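Local coordinates for protein cysteine protease-like VirA (Shigella flexneri, PDB 3EB8) that is a secreted virulence effector required for bacterial entry into epithelial cells and later spread, and is probably not a protease despite its name, at residues Val140-Tyr145 with Glu181-Lys186; Pro226-Ala231 with Arg298-Ser303. One frame throughout, in Å; residues are numbered along the deposited sequence.

In the fold
The two contacts form successive layers running from the surface toward the interior. In contact 1 the loop at Glu181-Lys186 packs on helix 140-149 at the surface, about 22 Å from the centre of the chain; contact 2, about 15 Å from that centre, sets helix 226-234 against strand 300-312. Their centres are about 18 Å apart and their nearest atoms about 6 Å, so they do not touch directly. Thr233, near the end of helix 226-234, bridges them by meeting Trp141 and Ile144 of the first helix. The loop, from residue 182 on, and helix 226-234 both belong to the tubulin-binding region, residues 182-273, which these contacts join to other parts of the protein.

Contact 1: residues Val140-Tyr145 with Glu181-Lys186; sequences VWHDIY and EFIDSK
The carbonyl oxygen of Ser185 accepts a hydrogen bond from a water, 2.7 Å from its O, and a weak one from Ser335 OG. The same water accepts from the backbone of Trp141, 3.1 Å from its N, and so links the loop to the first turn of the helix. It lies above the rim of the Trp141 indole, on the face also covered by Val140 CG1. Tryptophan suits this place because it offers both a broad apolar surface and one N-H: NE1 donates to Lys187 O, just beyond the loop segment, while Asp184 O lies in the ring plane at the edge, 3.5 Å from Trp141 CD1. Ile183 supplies the apolar part. With its CG1 anti to the backbone N (chi1 165°), it reaches CD1 to 3.7 Å from Trp141 CD1, while its CG2 rests against Trp141 CB; the branched chain thus packs on both CB and the CD1 corner of the indole.

One turn further on, Tyr145 and Glu181 run side by side, pointing the same way. Glu181 N sits over the centre of the phenol ring, and the carboxylate, turned 32° from the ring plane, brings OE1 to 3.0 Å from Tyr145 OH. Between these pairs, His142 NE2 comes to 3.4 Å from Glu181 O, and the ring of this partly exposed residue borders the loop backbone. This is surface packing of an irregular loop along one side of a helix's first turns, at the start of the tubulin-binding region.

Contact 2: residues Pro226-Ala231 with Arg298-Ser303; sequences PAFISA and RAYEVS
The ring of Phe228 meets that of Tyr300 in a T-shaped stack: the phenylalanine presents its edge to the face of the tyrosine, with centroids 5.5 Å apart and planes at 69°. The torsions account for the meeting. Phe228 has CG trans to its own N (chi1 177°), while Tyr300 turns its ring in beside its backbone N and lays it under the first turn of the helix. Phe228 CD1 stands above the tyrosine rim, 3.9 Å from Tyr300 CE2, and the stem helps too, with Phe228 CB 3.6 Å from Tyr300 CE1. Ala227 CB meets the same ring at its edge, in plane. A buried tyrosine must also satisfy its hydroxyl, and Tyr300 OH does so with Asp225 OD2, just before the helix; Asp225 OD1 takes the N-H of Ala227. The guanidinium of Arg298, held by Ser221 through NH2, passes the phenol oxygen with a face toward it.

A turn along, alanine lets the two backbones come close. Ala231 CB reaches Val302 CG2 at 3.6 Å and also meets Tyr300 CB. Val302 turns CG2 to the helix; a beta-branched residue suits an extended strand. Away from the sheet, Ser230 OG donates to Pro226 O at 2.8 Å; this carbonyl also takes the helical bond of Ser230 N, the two donors arriving from opposite faces of its plane.

The helix and strand segments run 11° apart in direction, with axes 9.2 Å apart. Tyr300 and Val302 face the helix from one side of the strand. Phe228 and Tyr300 also rest on Ile281 of the adjacent strand 274-283 and Phe160 of strand 157-160 beyond it. This is helix-on-sheet packing, the helix nearly aligned with the strand, on a mixed sheet that is antiparallel here.

Contact 1: residues Val140-Tyr145 with Glu181-Lys186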
# COMPACT_ATOMS: atom_id res chain seq x y z
N VAL A 140 -11.82 13.85 -1.26
CA VAL A 140 -11.24 13.04 -0.19
C VAL A 140 -12.20 12.70 0.96
O VAL A 140 -12.23 11.56 1.40
CB VAL A 140 -9.93 13.64 0.35
CG1 VAL A 140 -10.19 14.92 1.08
CG2 VAL A 140 -9.24 12.65 1.27
N TRP A 141 -12.99 13.67 1.43
CA TRP A 141 -13.96 13.40 2.50
C TRP A 141 -15.01 12.35 2.09
O TRP A 141 -15.32 11.45 2.87
CB TRP A 141 -14.70 14.66 2.95
CG TRP A 141 -13.85 15.82 3.42
CD1 TRP A 141 -14.21 17.14 3.40
CD2 TRP A 141 -12.54 15.77 4.00
NE1 TRP A 141 -13.20 17.91 3.92
CE2 TRP A 141 -12.16 17.10 4.28
CE3 TRP A 141 -11.64 14.73 4.28
CZ2 TRP A 141 -10.92 17.42 4.84
CZ3 TRP A 141 -10.41 15.05 4.84
CH2 TRP A 141 -10.06 16.38 5.11
N HIS A 142 -15.56 12.47 0.89
CA HIS A 142 -16.56 11.50 0.43
C HIS A 142 -15.92 10.15 0.16
O HIS A 142 -16.54 9.11 0.38
CB HIS A 142 -17.29 12.01 -0.82
CG HIS A 142 -18.05 13.29 -0.60
ND1 HIS A 142 -17.43 14.46 -0.23
CD2 HIS A 142 -19.37 13.57 -0.70
CE1 HIS A 142 -18.34 15.41 -0.11
NE2 HIS A 142 -19.53 14.90 -0.39
N ASP A 143 -14.69 10.18 -0.32
CA ASP A 143 -13.91 8.96 -0.54
C ASP A 143 -13.73 8.14 0.75
O ASP A 143 -14.00 6.95 0.78
CB ASP A 143 -12.56 9.30 -1.19
CG ASP A 143 -12.72 9.82 -2.60
OD1 ASP A 143 -13.80 9.57 -3.19
OD2 ASP A 143 -11.79 10.48 -3.12
N ILE A 144 -13.28 8.77 1.84
CA ILE A 144 -13.14 7.99 3.08
C ILE A 144 -14.51 7.55 3.63
O ILE A 144 -14.70 6.39 4.00
CB ILE A 144 -12.28 8.72 4.15
CG1 ILE A 144 -11.96 7.76 5.31
CG2 ILE A 144 -12.97 9.97 4.63
CD1 ILE A 144 -10.88 8.26 6.27
N TYR A 145 -15.49 8.45 3.63
CA TYR A 145 -16.83 8.10 4.05
C TYR A 145 -17.33 6.83 3.33
O TYR A 145 -17.65 5.83 3.97
CB TYR A 145 -17.81 9.26 3.81
CG TYR A 145 -19.21 8.93 4.26
CD1 TYR A 145 -19.53 8.91 5.61
CD2 TYR A 145 -20.20 8.60 3.35
CE1 TYR A 145 -20.80 8.60 6.03
CE2 TYR A 145 -21.48 8.28 3.76
CZ TYR A 145 -21.77 8.28 5.11
OH TYR A 145 -23.05 7.97 5.55
N GLU A 181 -21.91 12.14 4.22
CA GLU A 181 -22.24 12.08 2.81
C GLU A 181 -22.42 13.45 2.19
O GLU A 181 -22.31 13.60 0.97
CB GLU A 181 -23.47 11.20 2.56
CG GLU A 181 -24.76 11.70 3.21
CD GLU A 181 -25.03 11.10 4.58
OE1 GLU A 181 -24.07 10.74 5.30
OE2 GLU A 181 -26.23 11.00 4.95
N PHE A 182 -22.68 14.45 3.02
CA PHE A 182 -22.78 15.83 2.52
C PHE A 182 -21.97 16.87 3.31
O PHE A 182 -22.49 17.91 3.69
CB PHE A 182 -24.26 16.27 2.38
CG PHE A 182 -25.23 15.46 3.22
CD1 PHE A 182 -25.13 15.42 4.60
CD2 PHE A 182 -26.28 14.76 2.60
CE1 PHE A 182 -26.04 14.68 5.36
CE2 PHE A 182 -27.19 14.03 3.36
CZ PHE A 182 -27.07 13.98 4.73
N ILE A 183 -20.68 16.60 3.53
CA ILE A 183 -19.88 17.47 4.39
C ILE A 183 -19.41 18.76 3.71
O ILE A 183 -19.21 19.77 4.38
CB ILE A 183 -18.67 16.74 5.03
CG1 ILE A 183 -17.65 17.76 5.60
CG2 ILE A 183 -18.03 15.78 4.02
CD1 ILE A 183 -16.44 17.12 6.29
N ASP A 184 -19.26 18.71 2.39
CA ASP A 184 -18.70 19.82 1.61
C ASP A 184 -17.20 19.60 1.38
O ASP A 184 -16.40 19.62 2.31
CB ASP A 184 -18.95 21.21 2.22
CG ASP A 184 -18.43 22.36 1.33
OD1 ASP A 184 -19.04 22.62 0.27
OD2 ASP A 184 -17.42 23.01 1.69
N SER A 185 -16.86 19.40 0.12
CA SER A 185 -15.56 18.93 -0.30
C SER A 185 -14.43 19.85 0.17
O SER A 185 -13.37 19.38 0.56
CB SER A 185 -15.53 18.84 -1.83
OG SER A 185 -15.24 20.10 -2.40
N LYS A 186 -14.69 21.15 0.13
CA LYS A 186 -13.68 22.17 0.44
C LYS A 186 -13.46 22.36 1.94
O LYS A 186 -12.52 23.03 2.36
CB LYS A 186 -14.08 23.52 -0.16
CG LYS A 186 -13.80 23.69 -1.64
CD LYS A 186 -14.11 25.14 -2.05
CE LYS A 186 -13.70 25.44 -3.50
NZ LYS A 186 -13.82 26.90 -3.82
O HOH W 1 -13.21 16.64 0.43

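Contact 2: residues Pro226-Ala231 with Arg298-Ser303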
# COMPACT_ATOMS: atom_id res chain seq x y z
N PRO A 226 -3.51 16.84 13.77
CA PRO A 226 -4.10 17.12 12.46
C PRO A 226 -3.27 16.52 11.33
O PRO A 226 -3.80 16.16 10.30
CB PRO A 226 -4.09 18.64 12.38
CG PRO A 226 -3.92 19.11 13.78
CD PRO A 226 -3.08 18.06 14.45
N ALA A 227 -1.97 16.38 11.54
CA ALA A 227 -1.16 15.79 10.50
C ALA A 227 -1.53 14.32 10.35
O ALA A 227 -1.55 13.79 9.26
CB ALA A 227 0.32 15.96 10.80
N PHE A 228 -1.83 13.67 11.47
CA PHE A 228 -2.27 12.29 11.43
C PHE A 228 -3.64 12.15 10.75
O PHE A 228 -3.84 11.28 9.91
CB PHE A 228 -2.31 11.65 12.82
CG PHE A 228 -2.84 10.25 12.80
CD1 PHE A 228 -2.03 9.20 12.40
CD2 PHE A 228 -4.18 10.00 13.07
CE1 PHE A 228 -2.53 7.90 12.31
CE2 PHE A 228 -4.69 8.71 13.00
CZ PHE A 228 -3.87 7.66 12.62
N ILE A 229 -4.58 13.02 11.12
CA ILE A 229 -5.89 12.98 10.48
C ILE A 229 -5.72 13.15 8.97
O ILE A 229 -6.35 12.46 8.17
CB ILE A 229 -6.82 14.09 11.02
CG1 ILE A 229 -7.02 13.92 12.53
CG2 ILE A 229 -8.14 14.10 10.26
CD1 ILE A 229 -7.45 12.51 12.94
N SER A 230 -4.83 14.07 8.61
CA SER A 230 -4.54 14.37 7.23
C SER A 230 -3.95 13.16 6.54
O SER A 230 -4.33 12.85 5.41
CB SER A 230 -3.57 15.57 7.15
OG SER A 230 -4.19 16.77 7.57
N ALA A 231 -3.05 12.46 7.23
CA ALA A 231 -2.40 11.27 6.67
C ALA A 231 -3.39 10.12 6.45
O ALA A 231 -3.42 9.49 5.39
CB ALA A 231 -1.28 10.82 7.57
N ARG A 298 5.94 16.24 14.75
CA ARG A 298 5.74 14.82 14.39
C ARG A 298 5.09 14.53 13.03
O ARG A 298 3.95 14.93 12.79
CB ARG A 298 4.95 14.08 15.47
CG ARG A 298 4.73 12.61 15.12
CD ARG A 298 4.11 11.84 16.27
NE ARG A 298 2.92 12.52 16.78
CZ ARG A 298 2.07 11.99 17.65
NH1 ARG A 298 2.28 10.76 18.11
NH2 ARG A 298 1.02 12.69 18.06
N ALA A 299 5.81 13.80 12.17
CA ALA A 299 5.42 13.53 10.78
C ALA A 299 5.06 12.06 10.52
O ALA A 299 5.35 11.19 11.34
CB ALA A 299 6.52 13.97 9.81
N TYR A 300 4.42 11.79 9.38
CA TYR A 300 3.90 10.44 9.10
C TYR A 300 4.31 9.89 7.74
O TYR A 300 4.34 10.60 6.74
CB TYR A 300 2.37 10.40 9.28
CG TYR A 300 1.96 10.76 10.69
CD1 TYR A 300 1.52 12.05 11.00
CD2 TYR A 300 2.04 9.82 11.72
CE1 TYR A 300 1.17 12.40 12.30
CE2 TYR A 300 1.70 10.15 13.01
CZ TYR A 300 1.26 11.44 13.30
OH TYR A 300 0.92 11.77 14.58
N GLU A 301 4.65 8.61 7.72
CA GLU A 301 4.82 7.89 6.47
C GLU A 301 3.54 7.11 6.21
O GLU A 301 3.07 6.36 7.08
CB GLU A 301 6.03 6.96 6.55
CG GLU A 301 7.29 7.69 6.99
CD GLU A 301 8.43 6.77 7.43
OE1 GLU A 301 9.61 7.20 7.33
OE2 GLU A 301 8.16 5.63 7.89
N VAL A 302 2.96 7.30 5.04
CA VAL A 302 1.77 6.56 4.66
C VAL A 302 2.07 5.59 3.52
O VAL A 302 2.79 5.93 2.56
CB VAL A 302 0.67 7.52 4.20
CG1 VAL A 302 -0.56 6.76 3.75
CG2 VAL A 302 0.35 8.51 5.30
N SER A 303 1.55 4.38 3.63
CA SER A 303 1.48 3.46 2.51
C SER A 303 0.02 3.12 2.29
O SER A 303 -0.61 2.49 3.15
CB SER A 303 2.25 2.19 2.81
OG SER A 303 1.85 1.17 1.91